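Local coordinates for protein dehydratase, IlvD/Edd family (Caulobacter crescentus, PDB 5OYN) that catalyses the dehydration of D-xylonate to 2-dehydro-3-deoxy-D-arabinonate in D-xylose degradation, and also dehydrates D-gluconate with similar efficiency, at residues 85-90 and 250-255; 346-351 and 380-385. One frame throughout, in Å; residues are numbered along the deposited sequence.

Contact 1 (85-90 and 250-255)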
loop_
_atom_site.group_PDB
_atom_site.type_symbol
_atom_site.label_atom_id
_atom_site.label_comp_id
_atom_site.label_asym_id
_atom_site.label_seq_id
_atom_site.Cartn_x
_atom_site.Cartn_y
_atom_site.Cartn_z
ATOM N N ARG A 85 5.831 16.334 -6.367
ATOM C CA ARG A 85 4.653 16.840 -7.065
ATOM C C ARG A 85 4.300 18.264 -6.651
ATOM O O ARG A 85 3.877 19.066 -7.492
ATOM C CB ARG A 85 3.459 15.906 -6.852
ATOM C CG ARG A 85 3.141 15.164 -8.122
ATOM C CD ARG A 85 2.099 14.109 -7.943
ATOM N NE ARG A 85 2.368 12.959 -8.801
ATOM C CZ ARG A 85 2.149 12.936 -10.114
ATOM N NH1 ARG A 85 1.650 14.004 -10.725
ATOM N NH2 ARG A 85 2.427 11.839 -10.817
ATOM N N ASP A 86 4.435 18.596 -5.366
ATOM C CA ASP A 86 4.187 19.975 -4.957
ATOM C C ASP A 86 5.119 20.913 -5.693
ATOM O O ASP A 86 4.725 22.009 -6.115
ATOM C CB ASP A 86 4.365 20.136 -3.445
ATOM C CG ASP A 86 3.128 19.728 -2.665
ATOM O OD1 ASP A 86 2.292 18.970 -3.222
ATOM O OD2 ASP A 86 2.988 20.170 -1.500
ATOM N N ALA A 87 6.341 20.468 -5.903
ATOM C CA ALA A 87 7.397 21.299 -6.437
ATOM C C ALA A 87 7.442 21.283 -7.957
ATOM O O ALA A 87 8.196 22.070 -8.546
ATOM C CB ALA A 87 8.739 20.848 -5.841
ATOM N N GLY A 88 6.674 20.412 -8.602
ATOM C CA GLY A 88 6.479 20.466 -10.033
ATOM C C GLY A 88 7.155 19.416 -10.886
ATOM O O GLY A 88 7.310 19.642 -12.081
ATOM N N GLY A 89 7.572 18.287 -10.316
ATOM C CA GLY A 89 8.073 17.171 -11.082
ATOM C C GLY A 89 7.076 16.020 -11.125
ATOM O O GLY A 89 5.985 16.056 -10.551
ATOM N N ILE A 90 7.483 14.978 -11.836
ATOM C CA ILE A 90 6.704 13.758 -11.994
ATOM C C ILE A 90 7.538 12.618 -11.417
ATOM O O ILE A 90 8.609 12.309 -11.947
ATOM C CB ILE A 90 6.354 13.486 -13.469
ATOM C CG1 ILE A 90 5.576 14.660 -14.074
ATOM C CG2 ILE A 90 5.590 12.185 -13.618
ATOM C CD1 ILE A 90 4.131 14.735 -13.626
ATOM N N THR A 250 13.125 16.620 0.739
ATOM C CA THR A 250 14.035 16.095 -0.268
ATOM C C THR A 250 13.343 15.974 -1.617
ATOM O O THR A 250 13.956 16.221 -2.662
ATOM C CB THR A 250 14.599 14.754 0.178
ATOM O OG1 THR A 250 15.316 14.927 1.413
ATOM C CG2 THR A 250 15.540 14.214 -0.871
ATOM N N GLY A 251 12.057 15.632 -1.620
ATOM C CA GLY A 251 11.341 15.546 -2.883
ATOM C C GLY A 251 11.150 16.902 -3.530
ATOM O O GLY A 251 11.280 17.047 -4.749
ATOM N N GLN A 252 10.839 17.915 -2.722
ATOM C CA GLN A 252 10.835 19.295 -3.202
ATOM C C GLN A 252 12.190 19.692 -3.777
ATOM O O GLN A 252 12.275 20.256 -4.877
ATOM C CB GLN A 252 10.461 20.230 -2.059
ATOM C CG GLN A 252 9.033 20.637 -2.084
ATOM C CD GLN A 252 8.666 21.402 -0.854
ATOM O OE1 GLN A 252 9.369 21.343 0.153
ATOM N NE2 GLN A 252 7.564 22.140 -0.923
ATOM N N ARG A 253 13.264 19.400 -3.047
ATOM C CA ARG A 253 14.566 19.914 -3.446
ATOM C C ARG A 253 15.057 19.292 -4.746
ATOM O O ARG A 253 15.817 19.927 -5.481
ATOM C CB ARG A 253 15.576 19.678 -2.333
ATOM C CG ARG A 253 16.930 20.271 -2.604
ATOM C CD ARG A 253 16.800 21.739 -2.967
ATOM N NE ARG A 253 18.074 22.291 -3.409
ATOM C CZ ARG A 253 18.239 23.528 -3.862
ATOM N NH1 ARG A 253 17.204 24.352 -3.939
ATOM N NH2 ARG A 253 19.445 23.937 -4.241
ATOM N N ILE A 254 14.656 18.059 -5.052
ATOM C CA ILE A 254 15.290 17.386 -6.183
ATOM C C ILE A 254 14.800 17.974 -7.492
ATOM O O ILE A 254 15.510 17.917 -8.499
ATOM C CB ILE A 254 15.074 15.859 -6.125
ATOM C CG1 ILE A 254 15.956 15.124 -7.150
ATOM C CG2 ILE A 254 13.610 15.500 -6.360
ATOM C CD1 ILE A 254 17.374 15.622 -7.277
ATOM N N VAL A 255 13.601 18.556 -7.521
ATOM C CA VAL A 255 13.181 19.177 -8.770
ATOM C C VAL A 255 13.943 20.485 -8.977
ATOM O O VAL A 255 14.362 20.802 -10.101
ATOM C CB VAL A 255 11.648 19.363 -8.826
ATOM C CG1 VAL A 255 10.932 18.077 -8.472
ATOM C CG2 VAL A 255 11.199 20.468 -7.930
#
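Ala-87, in the last turn of helix 73-87, sets its methyl group against helix 241-259, in the angle between Gln-252 and Val-255. Its CB lies 3.2 Å from Val-255 CG2 and 3.7 Å from Gln-252 CA, so one partner is a side-chain methyl and the other is the helix backbone itself. The CA atoms of Ala-87 and Gln-252 are 5.1 Å apart, a close approach, consistent with the small side chain at this position.

Val-255 meets the opposing segment with both branches. Placing CG1 anti to the carbonyl carbon (chi1 -50°) divides the work: CG2 goes to Ala-87, while CG1 lies against the backbone of Gly-89, 3.8 Å from its N. Any side chain on Gly-89 would point toward Val-255 and would probably crowd it. Just before it, Gly-88 turns the chain out of the helix with a phi of 107° in a Schellman motif, and Ile-90 then enters strand 90-95. Helix 73-87 is thus the crossover of a beta-alpha-beta unit joining strands 56-61 and 90-95, and Val-255 also touches Ile-57 in the first of these strands.

Gln-252 contributes its aliphatic part, with CG 3.8 Å from Ala-87 CB. Beyond CG the chain is extended, and its NE2 is hydrogen-bonded to Glu-48 of the second subunit. Asp-86 likewise turns its carboxylate to other partners, namely Tyr-248 of the same chain and Arg-85 and Lys-54 of the second subunit.

No hydrogen bond spans the two segments. The chemistry is consistent with cohesion by shape and apolar packing, with glycine and alanine permitting the close approach and the polar ends of Gln-252 and Asp-86 partnered elsewhere, largely by the second subunit.

Contact 2 (346-351 and 380-385)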
loop_
_atom_site.group_PDB
_atom_site.type_symbol
_atom_site.label_atom_id
_atom_site.label_comp_id
_atom_site.label_asym_id
_atom_site.label_seq_id
_atom_site.Cartn_x
_atom_site.Cartn_y
_atom_site.Cartn_z
ATOM N N LEU A 346 34.218 22.792 11.521
ATOM C CA LEU A 346 34.295 24.067 10.815
ATOM C C LEU A 346 34.916 25.156 11.689
ATOM O O LEU A 346 35.693 25.987 11.202
ATOM C CB LEU A 346 32.897 24.477 10.351
ATOM C CG LEU A 346 32.765 25.822 9.659
ATOM C CD1 LEU A 346 33.054 25.638 8.187
ATOM C CD2 LEU A 346 31.379 26.410 9.873
ATOM N N GLN A 347 34.605 25.146 12.990
ATOM C CA GLN A 347 35.136 26.156 13.898
ATOM C C GLN A 347 36.654 26.050 14.070
ATOM O O GLN A 347 37.297 27.045 14.425
ATOM C CB GLN A 347 34.451 26.050 15.261
ATOM C CG GLN A 347 32.957 26.338 15.272
ATOM C CD GLN A 347 32.583 27.630 14.571
ATOM O OE1 GLN A 347 32.438 27.666 13.348
ATOM N NE2 GLN A 347 32.404 28.702 15.350
ATOM N N GLN A 348 37.243 24.869 13.858
ATOM C CA GLN A 348 38.691 24.700 13.960
ATOM C C GLN A 348 39.373 24.685 12.600
ATOM O O GLN A 348 40.493 24.178 12.486
ATOM C CB GLN A 348 39.054 23.415 14.704
ATOM C CG GLN A 348 38.257 23.165 15.934
ATOM C CD GLN A 348 38.548 24.170 16.992
ATOM O OE1 GLN A 348 39.704 24.355 17.378
ATOM N NE2 GLN A 348 37.511 24.843 17.473
ATOM N N GLY A 349 38.712 25.194 11.565
ATOM C CA GLY A 349 39.332 25.287 10.259
ATOM C C GLY A 349 39.671 23.971 9.594
ATOM O O GLY A 349 40.414 23.968 8.603
ATOM N N ARG A 350 39.141 22.847 10.091
ATOM C CA ARG A 350 39.333 21.552 9.444
ATOM C C ARG A 350 38.301 21.252 8.347
ATOM O O ARG A 350 38.289 20.136 7.821
ATOM C CB ARG A 350 39.312 20.433 10.475
ATOM C CG ARG A 350 40.020 20.778 11.755
ATOM C CD ARG A 350 41.526 20.703 11.591
ATOM N NE ARG A 350 41.985 19.538 10.832
ATOM C CZ ARG A 350 42.743 18.569 11.350
ATOM N NH1 ARG A 350 43.103 18.616 12.634
ATOM N NH2 ARG A 350 43.136 17.546 10.589
ATOM N N LEU A 351 37.456 22.213 7.975
ATOM C CA LEU A 351 36.473 22.017 6.915
ATOM C C LEU A 351 36.648 23.069 5.830
ATOM O O LEU A 351 36.860 24.248 6.131
ATOM C CB LEU A 351 35.033 22.121 7.446
ATOM C CG LEU A 351 34.325 20.904 8.019
ATOM C CD1 LEU A 351 32.822 21.140 7.979
ATOM C CD2 LEU A 351 34.720 19.639 7.276
ATOM N N PRO A 380 32.986 18.932 22.931
ATOM C CA PRO A 380 33.682 20.060 22.297
ATOM C C PRO A 380 35.041 19.618 21.784
ATOM O O PRO A 380 35.700 18.759 22.376
ATOM C CB PRO A 380 33.799 21.096 23.422
ATOM C CG PRO A 380 33.735 20.303 24.674
ATOM C CD PRO A 380 32.900 19.083 24.394
ATOM N N TYR A 381 35.426 20.184 20.641
ATOM C CA TYR A 381 36.674 19.812 19.982
ATOM C C TYR A 381 37.865 19.850 20.938
ATOM O O TYR A 381 38.706 18.944 20.929
ATOM C CB TYR A 381 36.920 20.747 18.798
ATOM C CG TYR A 381 37.986 20.278 17.836
ATOM C CD1 TYR A 381 39.338 20.404 18.144
ATOM C CD2 TYR A 381 37.644 19.729 16.609
ATOM C CE1 TYR A 381 40.315 19.981 17.259
ATOM C CE2 TYR A 381 38.613 19.307 15.722
ATOM C CZ TYR A 381 39.946 19.436 16.052
ATOM O OH TYR A 381 40.909 19.016 15.162
ATOM N N HIS A 382 37.951 20.882 21.779
ATOM C CA HIS A 382 39.156 21.048 22.583
ATOM C C HIS A 382 39.151 20.222 23.855
ATOM O O HIS A 382 40.229 19.865 24.338
ATOM C CB HIS A 382 39.378 22.523 22.895
ATOM C CG HIS A 382 39.918 23.278 21.723
ATOM N ND1 HIS A 382 40.946 22.787 20.945
ATOM C CD2 HIS A 382 39.537 24.447 21.152
ATOM C CE1 HIS A 382 41.194 23.633 19.962
ATOM N NE2 HIS A 382 40.355 24.649 20.065
ATOM N N GLU A 383 37.982 19.884 24.397
ATOM C CA GLU A 383 37.864 18.928 25.498
ATOM C C GLU A 383 37.102 17.706 24.987
ATOM O O GLU A 383 35.933 17.490 25.341
ATOM C CB GLU A 383 37.176 19.543 26.719
ATOM C CG GLU A 383 37.725 20.894 27.231
ATOM C CD GLU A 383 39.265 20.968 27.289
ATOM O OE1 GLU A 383 39.865 21.665 26.432
ATOM O OE2 GLU A 383 39.876 20.317 28.176
ATOM N N PRO A 384 37.739 16.885 24.139
ATOM C CA PRO A 384 37.009 15.795 23.490
ATOM C C PRO A 384 37.041 14.505 24.288
ATOM O O PRO A 384 37.365 14.494 25.478
ATOM C CB PRO A 384 37.757 15.642 22.166
ATOM C CG PRO A 384 39.165 15.915 22.550
ATOM C CD PRO A 384 39.135 16.936 23.672
ATOM N N LEU A 385 36.704 13.402 23.630
ATOM C CA LEU A 385 36.610 12.108 24.291
ATOM C C LEU A 385 37.916 11.354 24.258
ATOM O O LEU A 385 38.201 10.571 25.172
ATOM C CB LEU A 385 35.549 11.242 23.610
ATOM C CG LEU A 385 34.119 11.260 24.115
ATOM C CD1 LEU A 385 33.303 10.502 23.103
ATOM C CD2 LEU A 385 34.030 10.601 25.481
#
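Gln-348 lays its CG over one face of the Tyr-381 ring. The carbon sits 3.5 Å from the ring centroid and 15° off the normal, the geometry of a CH-pi contact. A bend at chi2 then carries the amide off toward the CB side of the tyrosine, its plane only 21° from that of the ring. There OE1 comes within 2.8 Å of His-382 NE2, but at an angle too poor for a hydrogen bond, so the pair counts as proximity alone.

The tyrosine reaches across because its CG is anti to the backbone N (chi1 -166°). At the far end of the ring, Tyr-381 OH lies 3.4 Å from Arg-350 NH1, while NH2 of that arginine forms a salt bridge with Asp-314. Leu-345 and Pro-316 also touch the tyrosine, and its backbone N is hydrogen-bonded to Glu-344 on helix 337-347. Replacing Tyr-381 with a serine would probably leave Gln-348 CG without an aromatic face to rest on and its chain freer to turn.

Gly-349, with positive phi, lies between Gln-348 and Arg-350 in the turn beyond helix 337-347. The whole is a surface CH-pi contact between the turn that follows this helix and the irregular loop before strand 392-393.

Overall arrangement
The contacts differ in burial more than in size. Contact 1 is partly buried and contact 2 lies at the surface; their centres are 36 Å apart, their nearest atoms about 18 Å, and they share no helix or strand. Each uses the end of a helix or the turn just beyond it, but 85-90 meets the middle of another helix beside the parallel sheet, whereas 346-351 meets a loop. The first is methyl packing close to a second subunit; the second rests on a CH-pi contact, with polar groups near one another but no clear hydrogen bond across it, and no other chain of the assembly touches it. Both lie away from the iron-sulfur cluster and magnesium sites.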